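Local coordinates for protein putative glucoamylase (Bacteroides uniformis, PDB 4GL3) that probably hydrolyses glycosidic bonds, as a putative glucoamylase of the six-hairpin (alpha/alpha toroid) class, at residues 57-62 with 252-257; 68-73 with 387-392; 329-334 with 381-386. All coordinates share one frame; numbering follows the deposited sequence.

Contact 1 of 3, residues 57-62 with 252-257; sequences SGFGVM and THYSYM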
loop_
_atom_site.group_PDB
_atom_site.type_symbol
_atom_site.label_atom_id
_atom_site.label_comp_id
_atom_site.label_asym_id
_atom_site.label_seq_id
_atom_site.Cartn_x
_atom_site.Cartn_y
_atom_site.Cartn_z
ATOM N N SER A 57 -7.737 3.860 -2.554
ATOM C CA SER A 57 -8.336 3.756 -3.906
ATOM C C SER A 57 -7.264 3.381 -4.927
ATOM O O SER A 57 -7.534 2.651 -5.890
ATOM C CB SER A 57 -9.077 5.018 -4.308
ATOM O OG SER A 57 -10.207 5.222 -3.447
ATOM N N GLY A 58 -6.043 3.867 -4.710
ATOM C CA GLY A 58 -4.930 3.457 -5.540
ATOM C C GLY A 58 -4.722 1.935 -5.429
ATOM O O GLY A 58 -4.453 1.270 -6.426
ATOM N N PHE A 59 -4.849 1.377 -4.231
ATOM C CA PHE A 59 -4.752 -0.097 -4.098
ATOM C C PHE A 59 -5.902 -0.762 -4.860
ATOM O O PHE A 59 -5.730 -1.818 -5.483
ATOM C CB PHE A 59 -4.773 -0.528 -2.631
ATOM C CG PHE A 59 -3.658 0.050 -1.793
ATOM C CD1 PHE A 59 -2.498 0.580 -2.362
ATOM C CD2 PHE A 59 -3.765 0.035 -0.400
ATOM C CE1 PHE A 59 -1.492 1.094 -1.562
ATOM C CE2 PHE A 59 -2.755 0.527 0.392
ATOM C CZ PHE A 59 -1.616 1.058 -0.190
ATOM N N GLY A 60 -7.057 -0.133 -4.793
ATOM C CA GLY A 60 -8.266 -0.575 -5.484
ATOM C C GLY A 60 -8.057 -0.654 -6.997
ATOM O O GLY A 60 -8.480 -1.608 -7.630
ATOM N N VAL A 61 -7.407 0.356 -7.564
ATOM C CA VAL A 61 -7.034 0.363 -8.974
ATOM C C VAL A 61 -6.216 -0.892 -9.320
ATOM O O VAL A 61 -6.475 -1.567 -10.302
ATOM C CB VAL A 61 -6.296 1.668 -9.315
ATOM C CG1 VAL A 61 -5.494 1.564 -10.628
ATOM C CG2 VAL A 61 -7.311 2.817 -9.353
HETATM N N MSE A 62 -5.243 -1.218 -8.495
HETATM C CA MSE A 62 -4.462 -2.429 -8.702
HETATM C C MSE A 62 -5.314 -3.695 -8.519
HETATM O O MSE A 62 -5.151 -4.655 -9.273
HETATM C CB MSE A 62 -3.231 -2.450 -7.807
HETATM C CG MSE A 62 -2.248 -1.332 -8.172
HETATM SE SE MSE A 62 -0.619 -1.159 -7.132
HETATM C CE MSE A 62 -1.119 0.169 -5.780
ATOM N N THR A 252 6.608 -2.952 4.421
ATOM C CA THR A 252 7.085 -3.828 3.304
ATOM C C THR A 252 6.034 -4.022 2.210
ATOM O O THR A 252 6.269 -4.769 1.258
ATOM C CB THR A 252 7.522 -5.209 3.825
ATOM O OG1 THR A 252 6.358 -5.947 4.252
ATOM C CG2 THR A 252 8.530 -5.027 4.974
ATOM N N HIS A 253 4.885 -3.335 2.331
ATOM C CA HIS A 253 3.781 -3.510 1.415
ATOM C C HIS A 253 3.472 -2.281 0.541
ATOM O O HIS A 253 3.344 -2.410 -0.641
ATOM C CB HIS A 253 2.479 -3.906 2.149
ATOM C CG HIS A 253 2.628 -5.091 3.025
ATOM N ND1 HIS A 253 1.871 -5.256 4.162
ATOM C CD2 HIS A 253 3.507 -6.121 2.987
ATOM C CE1 HIS A 253 2.263 -6.367 4.774
ATOM N NE2 HIS A 253 3.241 -6.920 4.074
ATOM N N TYR A 254 3.257 -1.109 1.116
ATOM C CA TYR A 254 2.574 -0.058 0.326
ATOM C C TYR A 254 3.341 0.471 -0.917
ATOM O O TYR A 254 2.740 0.716 -1.952
ATOM C CB TYR A 254 2.131 1.130 1.203
ATOM C CG TYR A 254 1.052 0.909 2.229
ATOM C CD1 TYR A 254 0.474 -0.329 2.435
ATOM C CD2 TYR A 254 0.608 1.979 3.015
ATOM C CE1 TYR A 254 -0.495 -0.515 3.416
ATOM C CE2 TYR A 254 -0.355 1.811 3.978
ATOM C CZ TYR A 254 -0.917 0.558 4.180
ATOM O OH TYR A 254 -1.874 0.366 5.180
ATOM N N SER A 255 4.639 0.688 -0.780
ATOM C CA SER A 255 5.499 1.126 -1.879
ATOM C C SER A 255 5.918 -0.024 -2.801
ATOM O O SER A 255 6.395 0.252 -3.895
ATOM C CB SER A 255 6.787 1.837 -1.328
ATOM O OG SER A 255 6.502 3.072 -0.660
ATOM N N TYR A 256 5.684 -1.281 -2.388
ATOM C CA TYR A 256 6.211 -2.487 -3.065
ATOM C C TYR A 256 5.104 -3.336 -3.690
ATOM O O TYR A 256 5.209 -4.551 -3.939
ATOM C CB TYR A 256 7.085 -3.287 -2.098
ATOM C CG TYR A 256 8.091 -2.364 -1.480
ATOM C CD1 TYR A 256 9.149 -1.848 -2.242
ATOM C CD2 TYR A 256 7.945 -1.912 -0.173
ATOM C CE1 TYR A 256 10.070 -0.958 -1.699
ATOM C CE2 TYR A 256 8.846 -1.008 0.380
ATOM C CZ TYR A 256 9.890 -0.514 -0.389
ATOM O OH TYR A 256 10.769 0.390 0.156
HETATM N N MSE A 257 4.029 -2.654 -3.961
HETATM C CA MSE A 257 2.897 -3.195 -4.692
HETATM C C MSE A 257 3.216 -3.158 -6.195
HETATM O O MSE A 257 3.027 -4.130 -6.926
HETATM C CB MSE A 257 1.675 -2.330 -4.374
HETATM C CG MSE A 257 0.504 -3.129 -4.129
HETATM SE SE MSE A 257 0.051 -3.418 -2.272
HETATM C CE MSE A 257 -1.834 -3.007 -2.726
#
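F59 points its CZ corner at the face of the Y254 ring, and this pair belongs to the tight part of the contact. F59 CZ lies 3.6 Å from Y254 CG, standing above the tyrosine plane but offset toward its rim. The ring centroids are 5.0 Å apart and the planes stand at 60°, so this is an edge-to-face pair in which F59 supplies the edge and Y254 the face. With CG of F59 anti to the carbonyl carbon (chi1 -59°), the ring projects from helix 54-69 into the irregular loop 252-257.

M257, a selenomethionine, meets the same phenyl group from a different side. Its methyl CE sits 4.0 Å from the F59 ring centroid and 29° off the ring normal, a CH-pi contact over the face, and CE comes to 3.7 Å from F59 CD1. One ring thus uses its edge and one face at once. The helix-rich chain is consistent with the alpha/alpha toroid of the six-hairpin clan; here helix 54-69 meets the loop between strand 235-239 and helix 271-288, about 4 Å from the centre of the chain.

Close packing continues where M62 SE reaches M257 CG at 3.8 Å through a chain bent at its last torsion. The long approach is that of M257 SE, which hangs 5.0 Å from the F59 centroid, a distant Met-aromatic contact. M257 was modelled in two conformers, so its contacts describe one of them and are less certain than the ring pair. A bound Tris molecule, probably from the crystallisation liquor, lies about 4 Å from the side chain of Y254; M62 also packs on V386 of helix 378-393.

Contact 2 of 3, residues 68-73 with 387-392; sequences IERGFV and MIENYR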
loop_
_atom_site.group_PDB
_atom_site.type_symbol
_atom_site.label_atom_id
_atom_site.label_comp_id
_atom_site.label_asym_id
_atom_site.label_seq_id
_atom_site.Cartn_x
_atom_site.Cartn_y
_atom_site.Cartn_z
ATOM N N ILE A 68 -9.527 -8.539 -13.190
ATOM C CA ILE A 68 -9.688 -8.842 -14.606
ATOM C C ILE A 68 -8.909 -10.114 -14.951
ATOM O O ILE A 68 -9.447 -11.022 -15.570
ATOM C CB ILE A 68 -9.195 -7.718 -15.543
ATOM C CG1 ILE A 68 -10.048 -6.449 -15.389
ATOM C CG2 ILE A 68 -9.240 -8.206 -16.983
ATOM C CD1 ILE A 68 -9.414 -5.193 -15.984
ATOM N N GLU A 69 -7.644 -10.149 -14.554
ATOM C CA GLU A 69 -6.761 -11.282 -14.840
ATOM C C GLU A 69 -7.219 -12.569 -14.163
ATOM O O GLU A 69 -6.993 -13.627 -14.706
ATOM C CB GLU A 69 -5.315 -10.939 -14.443
ATOM C CG GLU A 69 -4.707 -9.920 -15.392
ATOM C CD GLU A 69 -4.584 -10.445 -16.817
ATOM O OE1 GLU A 69 -4.048 -11.560 -16.995
ATOM O OE2 GLU A 69 -5.025 -9.758 -17.752
ATOM N N ARG A 70 -7.847 -12.475 -12.985
ATOM C CA ARG A 70 -8.389 -13.651 -12.296
ATOM C C ARG A 70 -9.794 -14.021 -12.753
ATOM O O ARG A 70 -10.336 -15.037 -12.318
ATOM C CB ARG A 70 -8.382 -13.462 -10.779
ATOM C CG ARG A 70 -6.995 -13.583 -10.151
ATOM C CD ARG A 70 -6.539 -15.027 -10.066
ATOM N NE ARG A 70 -5.064 -15.058 -10.038
ATOM C CZ ARG A 70 -4.323 -16.150 -10.180
ATOM N NH1 ARG A 70 -4.901 -17.338 -10.313
ATOM N NH2 ARG A 70 -3.003 -16.057 -10.197
ATOM N N GLY A 71 -10.375 -13.235 -13.657
ATOM C CA GLY A 71 -11.698 -13.526 -14.157
ATOM C C GLY A 71 -12.822 -13.186 -13.179
ATOM O O GLY A 71 -13.949 -13.622 -13.369
ATOM N N PHE A 72 -12.550 -12.383 -12.160
ATOM C CA PHE A 72 -13.613 -11.912 -11.266
ATOM C C PHE A 72 -14.547 -10.937 -11.977
ATOM O O PHE A 72 -15.721 -10.888 -11.646
ATOM C CB PHE A 72 -13.067 -11.230 -9.998
ATOM C CG PHE A 72 -12.097 -12.064 -9.183
ATOM C CD1 PHE A 72 -12.146 -13.447 -9.190
ATOM C CD2 PHE A 72 -11.145 -11.435 -8.404
ATOM C CE1 PHE A 72 -11.249 -14.182 -8.444
ATOM C CE2 PHE A 72 -10.252 -12.152 -7.670
ATOM C CZ PHE A 72 -10.303 -13.534 -7.678
ATOM N N VAL A 73 -14.015 -10.145 -12.915
ATOM C CA VAL A 73 -14.820 -9.295 -13.815
ATOM C C VAL A 73 -14.252 -9.428 -15.239
ATOM O O VAL A 73 -13.117 -9.908 -15.413
ATOM C CB VAL A 73 -14.824 -7.777 -13.390
ATOM C CG1 VAL A 73 -15.526 -7.572 -12.054
ATOM C CG2 VAL A 73 -13.407 -7.190 -13.359
HETATM N N MSE A 387 -0.698 -8.376 -3.241
HETATM C CA MSE A 387 0.575 -9.052 -2.936
HETATM C C MSE A 387 0.429 -10.547 -3.132
HETATM O O MSE A 387 1.373 -11.194 -3.558
HETATM C CB MSE A 387 1.089 -8.713 -1.517
HETATM C CG MSE A 387 1.425 -7.223 -1.325
HETATM SE SE MSE A 387 2.848 -6.566 -2.482
HETATM C CE MSE A 387 4.441 -7.004 -1.478
ATOM N N ILE A 388 -0.768 -11.095 -2.902
ATOM C CA ILE A 388 -1.031 -12.478 -3.272
ATOM C C ILE A 388 -0.794 -12.586 -4.763
ATOM O O ILE A 388 -0.083 -13.491 -5.217
ATOM C CB ILE A 388 -2.449 -12.985 -2.890
ATOM C CG1 ILE A 388 -2.548 -13.204 -1.362
ATOM C CG2 ILE A 388 -2.818 -14.275 -3.666
ATOM C CD1 ILE A 388 -3.982 -13.401 -0.858
ATOM N N GLU A 389 -1.324 -11.653 -5.548
ATOM C CA GLU A 389 -1.116 -11.803 -6.986
ATOM C C GLU A 389 0.376 -11.671 -7.396
ATOM O O GLU A 389 0.847 -12.411 -8.273
ATOM C CB GLU A 389 -1.946 -10.789 -7.799
ATOM C CG GLU A 389 -1.969 -11.089 -9.280
ATOM C CD GLU A 389 -2.529 -12.476 -9.563
ATOM O OE1 GLU A 389 -3.517 -12.826 -8.873
ATOM O OE2 GLU A 389 -1.994 -13.182 -10.457
ATOM N N ASN A 390 1.083 -10.695 -6.826
ATOM C CA ASN A 390 2.503 -10.578 -7.081
ATOM C C ASN A 390 3.260 -11.880 -6.779
ATOM O O ASN A 390 4.105 -12.297 -7.569
ATOM C CB ASN A 390 3.125 -9.413 -6.314
ATOM C CG ASN A 390 2.884 -8.082 -6.994
ATOM O OD1 ASN A 390 2.728 -8.048 -8.225
ATOM N ND2 ASN A 390 2.857 -6.966 -6.201
ATOM N N TYR A 391 2.951 -12.513 -5.653
ATOM C CA TYR A 391 3.506 -13.857 -5.364
ATOM C C TYR A 391 3.145 -14.857 -6.443
ATOM O O TYR A 391 3.990 -15.624 -6.859
ATOM C CB TYR A 391 3.004 -14.378 -4.017
ATOM C CG TYR A 391 3.255 -15.848 -3.778
ATOM C CD1 TYR A 391 4.556 -16.338 -3.688
ATOM C CD2 TYR A 391 2.202 -16.752 -3.677
ATOM C CE1 TYR A 391 4.810 -17.672 -3.464
ATOM C CE2 TYR A 391 2.451 -18.104 -3.442
ATOM C CZ TYR A 391 3.765 -18.530 -3.347
ATOM O OH TYR A 391 4.045 -19.831 -3.146
ATOM N N ARG A 392 1.895 -14.899 -6.891
ATOM C CA ARG A 392 1.514 -15.958 -7.839
ATOM C C ARG A 392 1.995 -15.732 -9.295
ATOM O O ARG A 392 2.289 -16.663 -9.960
ATOM C CB ARG A 392 -0.013 -16.155 -7.842
ATOM C CG ARG A 392 -0.648 -16.456 -6.479
ATOM C CD ARG A 392 -2.173 -16.470 -6.559
ATOM N NE ARG A 392 -2.649 -17.758 -7.038
ATOM C CZ ARG A 392 -3.934 -18.106 -7.125
ATOM N NH1 ARG A 392 -4.930 -17.235 -6.836
ATOM N NH2 ARG A 392 -4.225 -19.324 -7.522
#
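The guanidinium of R70 carries the R392 guanidinium over one face and the carboxylate of E389 at its edge. The two guanidinium planes are 11° from parallel with centres 3.6 Å apart, an offset arginine-arginine stack in which R70 NH1 lies 3.4 Å from R392 CZ. At the edge, R70 grips E389 side-on in a two-nitrogen salt bridge: R70 NE reaches E389 OE1 at 3.0 Å, with the oxygen tilted out of the guanidinium plane, and R70 NH2 reaches E389 OE2 at 3.1 Å, closer to that plane and onto the syn lone pair, with an N-H...O angle of 162°.

The bridge joins the end of helix 54-69, where G71 with positive phi closes a Schellman motif, to helix 378-393. A bend in R392 (chi3 83°) lays its flat end over that of R70. The stack is set among acidic and polar partners: D16 forms a salt bridge with R392 NH2, T20 and Q23 bond R392 NH1, and E389 is held further by T393 at OE2 and by Q23 at OE1. The carboxylates of D16 and E389 are likely to offset the two like charges, and the E389 carboxylate, gripped on both oxygens, is fixed in rotation.

A leucine in place of R70 would probably leave E389 without its charged mate across this contact and uncover the stacked face of R392. R70 itself is only partly buried, whereas E389 is buried, so the inner end of the bridge is the more enclosed. Between the two layers, R392 NE keeps 3.6 Å from R70 NH2.

Contact 3 of 3, residues 329-334 with 381-386; sequences ALSSIP and QGPIIV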
loop_
_atom_site.group_PDB
_atom_site.type_symbol
_atom_site.label_atom_id
_atom_site.label_comp_id
_atom_site.label_asym_id
_atom_site.label_seq_id
_atom_site.Cartn_x
_atom_site.Cartn_y
_atom_site.Cartn_z
ATOM N N ALA A 329 0.767 -10.702 7.875
ATOM C CA ALA A 329 1.283 -11.965 7.331
ATOM C C ALA A 329 0.868 -12.168 5.864
ATOM O O ALA A 329 1.679 -12.571 5.029
ATOM C CB ALA A 329 0.839 -13.167 8.175
ATOM N N LEU A 330 -0.385 -11.888 5.549
ATOM C CA LEU A 330 -0.934 -12.273 4.260
ATOM C C LEU A 330 -0.253 -11.488 3.158
ATOM O O LEU A 330 0.152 -12.056 2.127
ATOM C CB LEU A 330 -2.449 -12.087 4.231
ATOM C CG LEU A 330 -3.272 -12.944 5.224
ATOM C CD1 LEU A 330 -4.751 -12.853 4.917
ATOM C CD2 LEU A 330 -2.804 -14.368 5.217
ATOM N N SER A 331 -0.071 -10.180 3.378
ATOM C CA SER A 331 0.507 -9.350 2.336
ATOM C C SER A 331 2.030 -9.509 2.164
ATOM O O SER A 331 2.605 -9.001 1.190
ATOM C CB SER A 331 0.140 -7.897 2.545
ATOM O OG SER A 331 -1.271 -7.736 2.561
ATOM N N SER A 332 2.651 -10.198 3.121
ATOM C CA SER A 332 4.056 -10.519 3.107
ATOM C C SER A 332 4.339 -11.861 2.407
ATOM O O SER A 332 5.485 -12.331 2.428
ATOM C CB SER A 332 4.604 -10.521 4.554
ATOM O OG SER A 332 4.841 -9.177 4.999
ATOM N N ILE A 333 3.300 -12.453 1.800
ATOM C CA ILE A 333 3.380 -13.735 1.083
ATOM C C ILE A 333 4.549 -13.847 0.074
ATOM O O ILE A 333 5.211 -14.864 0.077
ATOM C CB ILE A 333 2.001 -14.173 0.461
ATOM C CG1 ILE A 333 2.061 -15.624 -0.099
ATOM C CG2 ILE A 333 1.485 -13.155 -0.555
ATOM C CD1 ILE A 333 0.692 -16.309 -0.207
ATOM N N PRO A 334 4.865 -12.799 -0.721
ATOM C CA PRO A 334 5.997 -13.074 -1.604
ATOM C C PRO A 334 7.312 -13.137 -0.871
ATOM O O PRO A 334 8.268 -13.608 -1.408
ATOM C CB PRO A 334 6.012 -11.914 -2.570
ATOM C CG PRO A 334 5.182 -10.838 -1.940
ATOM C CD PRO A 334 4.274 -11.470 -0.946
ATOM N N GLN A 381 -7.049 -4.278 3.226
ATOM C CA GLN A 381 -7.588 -5.216 2.242
ATOM C C GLN A 381 -6.853 -5.181 0.891
ATOM O O GLN A 381 -6.636 -6.212 0.265
ATOM C CB GLN A 381 -9.092 -4.984 2.030
ATOM C CG GLN A 381 -9.976 -5.280 3.250
ATOM C CD GLN A 381 -9.747 -6.646 3.901
ATOM O OE1 GLN A 381 -8.798 -6.851 4.689
ATOM N NE2 GLN A 381 -10.673 -7.520 3.705
ATOM N N GLY A 382 -6.458 -3.991 0.441
ATOM C CA GLY A 382 -5.830 -3.864 -0.843
ATOM C C GLY A 382 -4.589 -4.721 -1.008
ATOM O O GLY A 382 -4.456 -5.442 -2.017
ATOM N N PRO A 383 -3.659 -4.623 -0.043
ATOM C CA PRO A 383 -2.401 -5.385 -0.174
ATOM C C PRO A 383 -2.592 -6.899 -0.137
ATOM O O PRO A 383 -1.777 -7.622 -0.715
ATOM C CB PRO A 383 -1.536 -4.883 1.018
ATOM C CG PRO A 383 -2.090 -3.498 1.334
ATOM C CD PRO A 383 -3.586 -3.618 1.054
ATOM N N ILE A 384 -3.644 -7.373 0.511
ATOM C CA ILE A 384 -3.911 -8.799 0.540
ATOM C C ILE A 384 -4.163 -9.278 -0.878
ATOM O O ILE A 384 -3.548 -10.263 -1.293
ATOM C CB ILE A 384 -5.087 -9.165 1.461
ATOM C CG1 ILE A 384 -4.737 -8.853 2.920
ATOM C CG2 ILE A 384 -5.477 -10.638 1.285
ATOM C CD1 ILE A 384 -5.956 -8.921 3.865
ATOM N N ILE A 385 -5.007 -8.572 -1.633
ATOM C CA ILE A 385 -5.347 -8.996 -3.005
ATOM C C ILE A 385 -4.096 -8.910 -3.865
ATOM O O ILE A 385 -3.741 -9.844 -4.588
ATOM C CB ILE A 385 -6.436 -8.113 -3.684
ATOM C CG1 ILE A 385 -7.738 -8.120 -2.925
ATOM C CG2 ILE A 385 -6.727 -8.611 -5.119
ATOM C CD1 ILE A 385 -8.682 -6.989 -3.313
ATOM N N VAL A 386 -3.431 -7.758 -3.812
ATOM C CA VAL A 386 -2.376 -7.448 -4.762
ATOM C C VAL A 386 -1.085 -8.198 -4.501
ATOM O O VAL A 386 -0.425 -8.616 -5.433
ATOM C CB VAL A 386 -2.117 -5.896 -4.830
ATOM C CG1 VAL A 386 -0.886 -5.599 -5.685
ATOM C CG2 VAL A 386 -3.339 -5.191 -5.394
#
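S331 enters the contact from the end of helix 326-331, on the backbone of helix 378-393. Its CA and that of I384 are 4.8 Å apart, the smallest such separation between the two segments, which shows that the chains come together here with little side-chain bulk between them. CB of S331 lies 3.8 Å from P383 CB. One bond further, OG stands anti to the carbonyl carbon (chi1 -58°) and nestles over the P383-I384 peptide: P383 C is 3.1 Å from S331 OG, and P383 CB is 3.3 Å from the same oxygen. I384 N is also near OG, yet the angle is too poor for a hydrogen bond; the polar need of this buried hydroxyl is met instead by the hydroxyl of T327, one turn back in its own helix.

Beside this close spot the contact is purely apolar, with L330 CB lying 4.2 Å from I384 CG1. The proline matters to the helix it sits in, because its nitrogen has no bond to the preceding turn and helix 378-393 is kinked there; it is at this kink that the serine docks.

Around the pair, L330 leans on M344 of helix 337-349, I384 packs on V22 of helix 15-27 and P383 on F59 of helix 54-69, so helix 378-393 lies between helix 326-331 and helix 54-69.

From the N terminus, helix 54-69 supplies the first segment of contact 1 and the start of that of contact 2. Contact 1 closes a loop of 189 residues, when loop 252-257 returns to residues 57-62; contact 2 closes another of 313, when residues 387-392 return to 68-73. The four segments alternate along the chain, so these two contacts cross. Contact 3 opens after contact 1 has closed and is nested inside the loop of contact 2, joining 329-334 to 381-386 on the same helix 378-393. Probable hydrogen bonds knit the set: N390 ND2 to M257 O between contacts 1 and 2, and H253 NE2 to S332 OG between contacts 1 and 3.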